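Local coordinates for protein geranyltranstransferase (Agrobacterium tumefaciens, PDB 2H8O) that probably catalyses the condensation of geranyl diphosphate with isopentenyl diphosphate to give farnesyl diphosphate, at residues 39-51 against 85-97. Numbering follows the deposited sequence.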
ATOM      1  N   PHE A  39      28.546  15.176  -4.266  1.00 28.73           N
ATOM      2  CA  PHE A  39      27.451  14.355  -3.768  1.00 28.31           C
ATOM      3  C   PHE A  39      26.605  15.085  -2.723  1.00 27.36           C
ATOM      4  O   PHE A  39      25.386  15.090  -2.834  1.00 27.11           O
ATOM      5  CB  PHE A  39      27.950  13.031  -3.179  1.00 27.52           C
ATOM      6  CG  PHE A  39      26.904  12.314  -2.387  1.00 27.57           C
ATOM      7  CD1 PHE A  39      25.940  11.553  -3.018  1.00 26.53           C
ATOM      8  CD2 PHE A  39      26.843  12.452  -1.018  1.00 27.44           C
ATOM      9  CE1 PHE A  39      24.966  10.906  -2.299  1.00 27.04           C
ATOM     10  CE2 PHE A  39      25.854  11.816  -0.290  1.00 27.45           C
ATOM     11  CZ  PHE A  39      24.916  11.045  -0.926  1.00 27.40           C
ATOM     12  N   GLU A  40      27.249  15.679  -1.716  1.00 26.82           N
ATOM     13  CA  GLU A  40      26.513  16.272  -0.585  1.00 26.34           C
ATOM     14  C   GLU A  40      25.597  17.371  -1.086  1.00 25.31           C
ATOM     15  O   GLU A  40      24.458  17.505  -0.630  1.00 24.56           O
ATOM     16  CB  GLU A  40      27.472  16.860   0.449  1.00 27.38           C
ATOM     17  CG  GLU A  40      28.450  15.850   1.067  1.00 31.37           C
ATOM     18  CD  GLU A  40      28.121  15.505   2.505  1.00 37.04           C
ATOM     19  OE1 GLU A  40      27.236  14.644   2.710  1.00 42.01           O
ATOM     20  OE2 GLU A  40      28.759  16.075   3.424  1.00 38.86           O
ATOM     21  N   THR A  41      26.112  18.162  -2.019  1.00 23.04           N
ATOM     22  CA  THR A  41      25.369  19.263  -2.611  1.00 22.46           C
ATOM     23  C   THR A  41      24.182  18.748  -3.425  1.00 21.26           C
ATOM     24  O   THR A  41      23.062  19.260  -3.285  1.00 21.08           O
ATOM     25  CB  THR A  41      26.305  20.146  -3.488  1.00 22.21           C
ATOM     26  OG1 THR A  41      27.299  20.757  -2.654  1.00 23.67           O
ATOM     27  CG2 THR A  41      25.544  21.264  -4.194  1.00 22.04           C
ATOM     28  N   ARG A  42      24.403  17.740  -4.258  1.00 20.94           N
ATOM     29  CA  ARG A  42      23.305  17.164  -5.026  1.00 20.59           C
ATOM     30  C   ARG A  42      22.292  16.476  -4.117  1.00 20.36           C
ATOM     31  O   ARG A  42      21.100  16.512  -4.394  1.00 19.57           O
ATOM     32  CB  ARG A  42      23.814  16.201  -6.097  1.00 20.61           C
ATOM     33  CG  ARG A  42      22.705  15.616  -6.977  1.00 22.40           C
ATOM     34  CD  ARG A  42      21.895  16.666  -7.719  1.00 25.58           C
ATOM     35  NE  ARG A  42      22.796  17.452  -8.545  1.00 27.26           N
ATOM     36  CZ  ARG A  42      23.265  17.068  -9.729  1.00 28.63           C
ATOM     37  NH1 ARG A  42      22.890  15.928 -10.277  1.00 27.76           N
ATOM     38  NH2 ARG A  42      24.106  17.851 -10.382  1.00 27.58           N
ATOM     39  N   LEU A  43      22.763  15.831  -3.048  1.00 19.82           N
ATOM     40  CA  LEU A  43      21.843  15.207  -2.071  1.00 19.93           C
ATOM     41  C   LEU A  43      20.882  16.259  -1.506  1.00 19.79           C
ATOM     42  O   LEU A  43      19.672  16.037  -1.427  1.00 19.37           O
ATOM     43  CB  LEU A  43      22.616  14.522  -0.932  1.00 19.84           C
ATOM     44  CG  LEU A  43      21.734  13.783   0.094  1.00 19.83           C
ATOM     45  CD1 LEU A  43      20.957  12.622  -0.538  1.00 20.08           C
ATOM     46  CD2 LEU A  43      22.584  13.294   1.251  1.00 20.84           C
ATOM     47  N   ARG A  44      21.439  17.391  -1.100  1.00 19.88           N
ATOM     48  CA  ARG A  44      20.632  18.505  -0.570  1.00 20.25           C
ATOM     49  C   ARG A  44      19.695  19.091  -1.621  1.00 19.29           C
ATOM     50  O   ARG A  44      18.544  19.420  -1.307  1.00 18.69           O
ATOM     51  CB  ARG A  44      21.508  19.599   0.034  1.00 20.44           C
ATOM     52  CG  ARG A  44      22.244  19.205   1.312  1.00 22.86           C
ATOM     53  CD  ARG A  44      22.917  20.383   2.008  1.00 25.52           C
ATOM     54  NE  ARG A  44      23.603  21.303   1.094  1.00 29.43           N
ATOM     55  CZ  ARG A  44      24.905  21.293   0.805  1.00 30.13           C
ATOM     56  NH1 ARG A  44      25.749  20.403   1.328  1.00 29.37           N
ATOM     57  NH2 ARG A  44      25.367  22.191  -0.048  1.00 29.63           N
ATOM     58  N   GLU A  45      20.174  19.226  -2.858  1.00 18.42           N
ATOM     59  CA  GLU A  45      19.355  19.739  -3.969  1.00 18.61           C
ATOM     60  C   GLU A  45      18.186  18.829  -4.259  1.00 18.21           C
ATOM     61  O   GLU A  45      17.043  19.287  -4.411  1.00 18.15           O
ATOM     62  CB  GLU A  45      20.168  19.874  -5.266  1.00 18.72           C
ATOM     63  CG  GLU A  45      21.140  20.976  -5.292  1.00 20.73           C
ATOM     64  CD  GLU A  45      22.193  20.859  -6.424  1.00 20.96           C
ATOM     65  OE1 GLU A  45      22.042  20.051  -7.367  1.00 26.44           O
ATOM     66  OE2 GLU A  45      23.180  21.599  -6.354  1.00 23.86           O
ATOM     67  N   ASN A  46      18.479  17.539  -4.377  1.00 16.65           N
ATOM     68  CA  ASN A  46      17.442  16.572  -4.662  1.00 16.55           C
ATOM     69  C   ASN A  46      16.496  16.450  -3.487  1.00 16.60           C
ATOM     70  O   ASN A  46      15.318  16.212  -3.679  1.00 17.92           O
ATOM     71  CB  ASN A  46      18.031  15.206  -5.096  1.00 17.25           C
ATOM     72  CG  ASN A  46      18.625  15.272  -6.490  1.00 18.35           C
ATOM     73  OD1 ASN A  46      18.370  16.232  -7.244  1.00 18.44           O
ATOM     74  ND2 ASN A  46      19.430  14.261  -6.851  1.00 18.71           N
ATOM     75  N   ALA A  47      17.026  16.580  -2.269  1.00 16.97           N
ATOM     76  CA  ALA A  47      16.172  16.530  -1.071  1.00 16.26           C
ATOM     77  C   ALA A  47      15.169  17.669  -1.127  1.00 16.78           C
ATOM     78  O   ALA A  47      13.962  17.474  -0.930  1.00 17.03           O
ATOM     79  CB  ALA A  47      17.011  16.600   0.193  1.00 16.82           C
ATOM     80  N   ALA A  48      15.654  18.873  -1.413  1.00 15.91           N
ATOM     81  CA  ALA A  48      14.775  20.040  -1.520  1.00 15.53           C
ATOM     82  C   ALA A  48      13.719  19.919  -2.642  1.00 15.30           C
ATOM     83  O   ALA A  48      12.551  20.246  -2.441  1.00 15.84           O
ATOM     84  CB  ALA A  48      15.598  21.326  -1.676  1.00 16.20           C
ATOM     85  N   LYS A  49      14.120  19.451  -3.823  1.00 14.78           N
ATOM     86  CA  LYS A  49      13.158  19.220  -4.904  1.00 15.78           C
ATOM     87  C   LYS A  49      12.088  18.213  -4.513  1.00 15.93           C
ATOM     88  O   LYS A  49      10.915  18.405  -4.800  1.00 16.09           O
ATOM     89  CB  LYS A  49      13.878  18.709  -6.149  1.00 16.41           C
ATOM     90  CG  LYS A  49      14.717  19.748  -6.843  1.00 18.45           C
ATOM     91  CD  LYS A  49      15.315  19.206  -8.133  1.00 18.23           C
ATOM     92  CE  LYS A  49      16.161  20.246  -8.864  1.00 22.35           C
ATOM     93  NZ  LYS A  49      17.022  19.607  -9.919  1.00 27.05           N
ATOM     94  N   THR A  50      12.519  17.127  -3.880  1.00 15.82           N
ATOM     95  CA  THR A  50      11.605  16.046  -3.497  1.00 15.63           C
ATOM     96  C   THR A  50      10.657  16.560  -2.410  1.00 15.97           C
ATOM     97  O   THR A  50       9.455  16.349  -2.475  1.00 16.50           O
ATOM     98  CB  THR A  50      12.362  14.788  -3.020  1.00 16.21           C
ATOM     99  OG1 THR A  50      13.243  14.326  -4.061  1.00 14.88           O
ATOM    100  CG2 THR A  50      11.388  13.667  -2.687  1.00 16.85           C
ATOM    101  N   GLU A  51      11.211  17.262  -1.426  1.00 15.23           N
ATOM    102  CA  GLU A  51      10.382  17.871  -0.391  1.00 15.25           C
ATOM    103  C   GLU A  51       9.341  18.848  -0.934  1.00 15.09           C
ATOM    104  O   GLU A  51       8.223  18.913  -0.416  1.00 15.41           O
ATOM    105  CB  GLU A  51      11.261  18.490   0.689  1.00 15.21           C
ATOM    106  CG  GLU A  51      11.962  17.445   1.521  1.00 15.48           C
ATOM    107  CD  GLU A  51      13.193  17.948   2.279  1.00 17.34           C
ATOM    108  OE1 GLU A  51      13.488  19.185   2.263  1.00 20.01           O
ATOM    109  OE2 GLU A  51      13.877  17.086   2.883  1.00 18.88           O
ATOM    110  N   GLY A  85      14.433  11.957   7.145  1.00 22.26           N
ATOM    111  CA  GLY A  85      15.884  11.968   6.954  1.00 21.99           C
ATOM    112  C   GLY A  85      16.367  12.702   5.721  1.00 21.68           C
ATOM    113  O   GLY A  85      15.726  13.627   5.240  1.00 23.02           O
ATOM    114  N   LYS A  86      17.512  12.251   5.206  1.00 21.93           N
ATOM    115  CA  LYS A  86      18.274  13.002   4.223  1.00 21.11           C
ATOM    116  C   LYS A  86      17.895  12.735   2.747  1.00 20.07           C
ATOM    117  O   LYS A  86      18.513  13.306   1.842  1.00 19.53           O
ATOM    118  CB  LYS A  86      19.772  12.731   4.431  1.00 23.31           C
ATOM    119  CG  LYS A  86      20.295  13.173   5.811  1.00 25.76           C
ATOM    120  CD  LYS A  86      19.799  14.551   6.221  1.00 29.70           C
ATOM    121  CE  LYS A  86      20.666  15.185   7.310  1.00 29.51           C
ATOM    122  NZ  LYS A  86      21.900  15.820   6.739  1.00 34.19           N
ATOM    123  N   ARG A  87      16.880  11.907   2.509  1.00 18.28           N
ATOM    124  CA  ARG A  87      16.313  11.705   1.184  1.00 16.96           C
ATOM    125  C   ARG A  87      17.268  10.982   0.214  1.00 16.01           C
ATOM    126  O   ARG A  87      17.235  11.204  -0.986  1.00 16.57           O
ATOM    127  CB  ARG A  87      15.824  13.021   0.563  1.00 16.08           C
ATOM    128  CG  ARG A  87      15.098  13.944   1.516  1.00 15.99           C
ATOM    129  CD  ARG A  87      13.865  13.329   2.179  1.00 16.30           C
ATOM    130  NE  ARG A  87      13.233  14.331   3.021  1.00 15.95           N
ATOM    131  CZ  ARG A  87      12.232  14.118   3.873  1.00 16.42           C
ATOM    132  NH1 ARG A  87      11.721  12.909   4.037  1.00 16.54           N
ATOM    133  NH2 ARG A  87      11.768  15.139   4.588  1.00 18.19           N
ATOM    134  N   LEU A  88      18.050  10.050   0.736  1.00 15.55           N
ATOM    135  CA  LEU A  88      18.912   9.227  -0.118  1.00 16.05           C
ATOM    136  C   LEU A  88      18.123   8.440  -1.157  1.00 15.30           C
ATOM    137  O   LEU A  88      18.575   8.268  -2.295  1.00 15.30           O
ATOM    138  CB  LEU A  88      19.738   8.264   0.736  1.00 16.59           C
ATOM    139  CG  LEU A  88      20.636   7.322  -0.044  1.00 17.60           C
ATOM    140  CD1 LEU A  88      21.686   8.104  -0.818  1.00 18.91           C
ATOM    141  CD2 LEU A  88      21.277   6.288   0.879  1.00 18.33           C
ATOM    142  N   ARG A  89      16.968   7.896  -0.774  1.00 15.64           N
ATOM    143  CA  ARG A  89      16.230   7.049  -1.718  1.00 15.84           C
ATOM    144  C   ARG A  89      15.731   7.849  -2.960  1.00 16.28           C
ATOM    145  O   ARG A  89      15.997   7.446  -4.098  1.00 16.61           O
ATOM    146  CB  ARG A  89      15.132   6.262  -0.998  1.00 16.43           C
ATOM    147  CG  ARG A  89      15.772   5.226  -0.079  1.00 16.64           C
ATOM    148  CD  ARG A  89      14.830   4.655   0.957  1.00 15.61           C
ATOM    149  NE  ARG A  89      15.550   3.859   1.957  1.00 16.96           N
ATOM    150  CZ  ARG A  89      16.263   4.375   2.952  1.00 16.75           C
ATOM    151  NH1 ARG A  89      16.369   5.700   3.117  1.00 18.81           N
ATOM    152  NH2 ARG A  89      16.877   3.571   3.803  1.00 18.77           N
ATOM    153  N   PRO A  90      15.043   8.990  -2.748  1.00 16.38           N
ATOM    154  CA  PRO A  90      14.752   9.844  -3.898  1.00 16.35           C
ATOM    155  C   PRO A  90      15.985  10.290  -4.690  1.00 15.88           C
ATOM    156  O   PRO A  90      15.927  10.379  -5.910  1.00 16.03           O
ATOM    157  CB  PRO A  90      14.052  11.061  -3.289  1.00 17.35           C
ATOM    158  CG  PRO A  90      13.831  10.785  -1.911  1.00 17.80           C
ATOM    159  CD  PRO A  90      14.400   9.477  -1.515  1.00 16.57           C
ATOM    160  N   PHE A  91      17.086  10.574  -3.997  1.00 15.96           N
ATOM    161  CA  PHE A  91      18.320  10.949  -4.660  1.00 15.80           C
ATOM    162  C   PHE A  91      18.702   9.882  -5.680  1.00 15.54           C
ATOM    163  O   PHE A  91      19.046  10.181  -6.839  1.00 15.89           O
ATOM    164  CB  PHE A  91      19.448  11.137  -3.644  1.00 17.12           C
ATOM    165  CG  PHE A  91      20.797  11.226  -4.260  1.00 17.03           C
ATOM    166  CD1 PHE A  91      21.365  12.450  -4.571  1.00 18.51           C
ATOM    167  CD2 PHE A  91      21.513  10.072  -4.553  1.00 18.98           C
ATOM    168  CE1 PHE A  91      22.634  12.500  -5.154  1.00 20.42           C
ATOM    169  CE2 PHE A  91      22.767  10.144  -5.138  1.00 20.58           C
ATOM    170  CZ  PHE A  91      23.314  11.339  -5.425  1.00 21.39           C
ATOM    171  N   LEU A  92      18.644   8.621  -5.244  1.00 15.34           N
ATOM    172  CA  LEU A  92      19.064   7.514  -6.094  1.00 15.50           C
ATOM    173  C   LEU A  92      18.138   7.348  -7.306  1.00 15.02           C
ATOM    174  O   LEU A  92      18.601   7.090  -8.434  1.00 16.24           O
ATOM    175  CB  LEU A  92      19.169   6.212  -5.286  1.00 14.98           C
ATOM    176  CG  LEU A  92      20.309   6.176  -4.251  1.00 15.45           C
ATOM    177  CD1 LEU A  92      20.110   5.016  -3.270  1.00 16.17           C
ATOM    178  CD2 LEU A  92      21.672   6.091  -4.933  1.00 17.83           C
ATOM    179  N   VAL A  93      16.835   7.518  -7.102  1.00 14.99           N
ATOM    180  CA  VAL A  93      15.885   7.481  -8.219  1.00 15.23           C
ATOM    181  C   VAL A  93      16.192   8.592  -9.248  1.00 15.33           C
ATOM    182  O   VAL A  93      16.374   8.342 -10.465  1.00 16.06           O
ATOM    183  CB  VAL A  93      14.438   7.588  -7.745  1.00 15.30           C
ATOM    184  CG1 VAL A  93      13.503   7.618  -8.963  1.00 15.39           C
ATOM    185  CG2 VAL A  93      14.081   6.422  -6.799  1.00 14.95           C
ATOM    186  N   ILE A  94      16.270   9.815  -8.749  1.00 15.87           N
ATOM    187  CA  ILE A  94      16.534  10.982  -9.587  1.00 15.25           C
ATOM    188  C   ILE A  94      17.831  10.793 -10.374  1.00 15.00           C
ATOM    189  O   ILE A  94      17.897  11.075 -11.576  1.00 15.98           O
ATOM    190  CB  ILE A  94      16.607  12.255  -8.705  1.00 15.56           C
ATOM    191  CG1 ILE A  94      15.206  12.598  -8.154  1.00 15.96           C
ATOM    192  CG2 ILE A  94      17.185  13.442  -9.504  1.00 15.92           C
ATOM    193  CD1 ILE A  94      15.211  13.545  -6.987  1.00 16.25           C
ATOM    194  N   GLU A  95      18.880  10.341  -9.693  1.00 15.67           N
ATOM    195  CA  GLU A  95      20.198  10.249 -10.342  1.00 15.94           C
ATOM    196  C   GLU A  95      20.331   9.029 -11.269  1.00 16.47           C
ATOM    197  O   GLU A  95      21.043   9.081 -12.262  1.00 16.12           O
ATOM    198  CB  GLU A  95      21.322  10.355  -9.312  1.00 16.16           C
ATOM    199  CG  GLU A  95      21.358  11.746  -8.617  1.00 15.90           C
ATOM    200  CD  GLU A  95      21.535  12.927  -9.613  1.00 16.87           C
ATOM    201  OE1 GLU A  95      22.211  12.754 -10.660  1.00 16.34           O
ATOM    202  OE2 GLU A  95      21.034  14.057  -9.345  1.00 18.62           O
ATOM    203  N   SER A  96      19.620   7.949 -10.959  1.00 16.20           N
ATOM    204  CA  SER A  96      19.548   6.803 -11.872  0.50 16.19           C
ATOM    205  C   SER A  96      18.830   7.222 -13.152  1.00 16.65           C
ATOM    206  O   SER A  96      19.288   6.932 -14.269  1.00 17.24           O
ATOM    207  CB  SER A  96      18.823   5.621 -11.228  0.50 16.53           C
ATOM    208  OG  SER A  96      18.768   4.522 -12.124  0.50 15.34           O
ATOM    209  N   VAL A  97      17.723   7.940 -12.988  1.00 16.36           N
ATOM    210  CA  VAL A  97      16.996   8.457 -14.134  1.00 16.80           C
ATOM    211  C   VAL A  97      17.906   9.378 -14.973  1.00 16.45           C
ATOM    212  O   VAL A  97      17.948   9.249 -16.204  1.00 17.34           O
ATOM    213  CB  VAL A  97      15.707   9.193 -13.717  1.00 16.58           C
ATOM    214  CG1 VAL A  97      15.065   9.866 -14.923  1.00 17.49           C
ATOM    215  CG2 VAL A  97      14.698   8.211 -13.062  1.00 16.25           C
TER
HETATM  216  O   HOH W   1      22.895  14.521 -12.723  1.00 36.69           O
HETATM  217  O   HOH W   2      17.967  13.752  -2.215  1.00 26.95           O
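Phe91 pushes its ring as a knob into a hole formed by Phe39, Arg42, Leu43 and Asn46. The contact joins helices 34-57 and 88-99 of the mainly helical fold of the polyprenyl synthetase family. The axes of segments 39-51 and 88-97 cross nearly at right angles (97°). Phe39 turns its edge to one face of the Phe91 ring, a T-shaped pair with CE1 of Phe39 3.6 Å from CZ of Phe91. CG of Glu95 sits over the opposite face. Leu43 swings CG away from its own backbone N (chi1 -177°), which brings CD1 within 3.8 Å of CB of Phe91.

Beside the Phe91 ring, Glu95 OE2 accepts two hydrogen bonds. Arg42 NH1 reaches it at 2.8 Å on the syn side, tilted from the carboxylate plane, as part of a salt bridge. Asn46 ND2 uses the anti lone pair at 3.0 Å. The Asn46 amide and the carboxylate are nearly coplanar. Glu45 OE1, bonded to Arg42 NE, completes the salt-bridge network. Water 1 links Arg42 NH1 to Glu95 OE1.

Toward the C-terminal end of segment 39-51, OG1 and CG2 of Thr50 pack on CB of Pro90. Arg87, at the N-cap position, forms a salt bridge through NE with Glu51 OE2, and its NH1 makes a second one with Glu115 of helix 104-125. The NE bond meets the anti lone pair of Glu51 OE2 at 2.8 Å, almost straight at 169°.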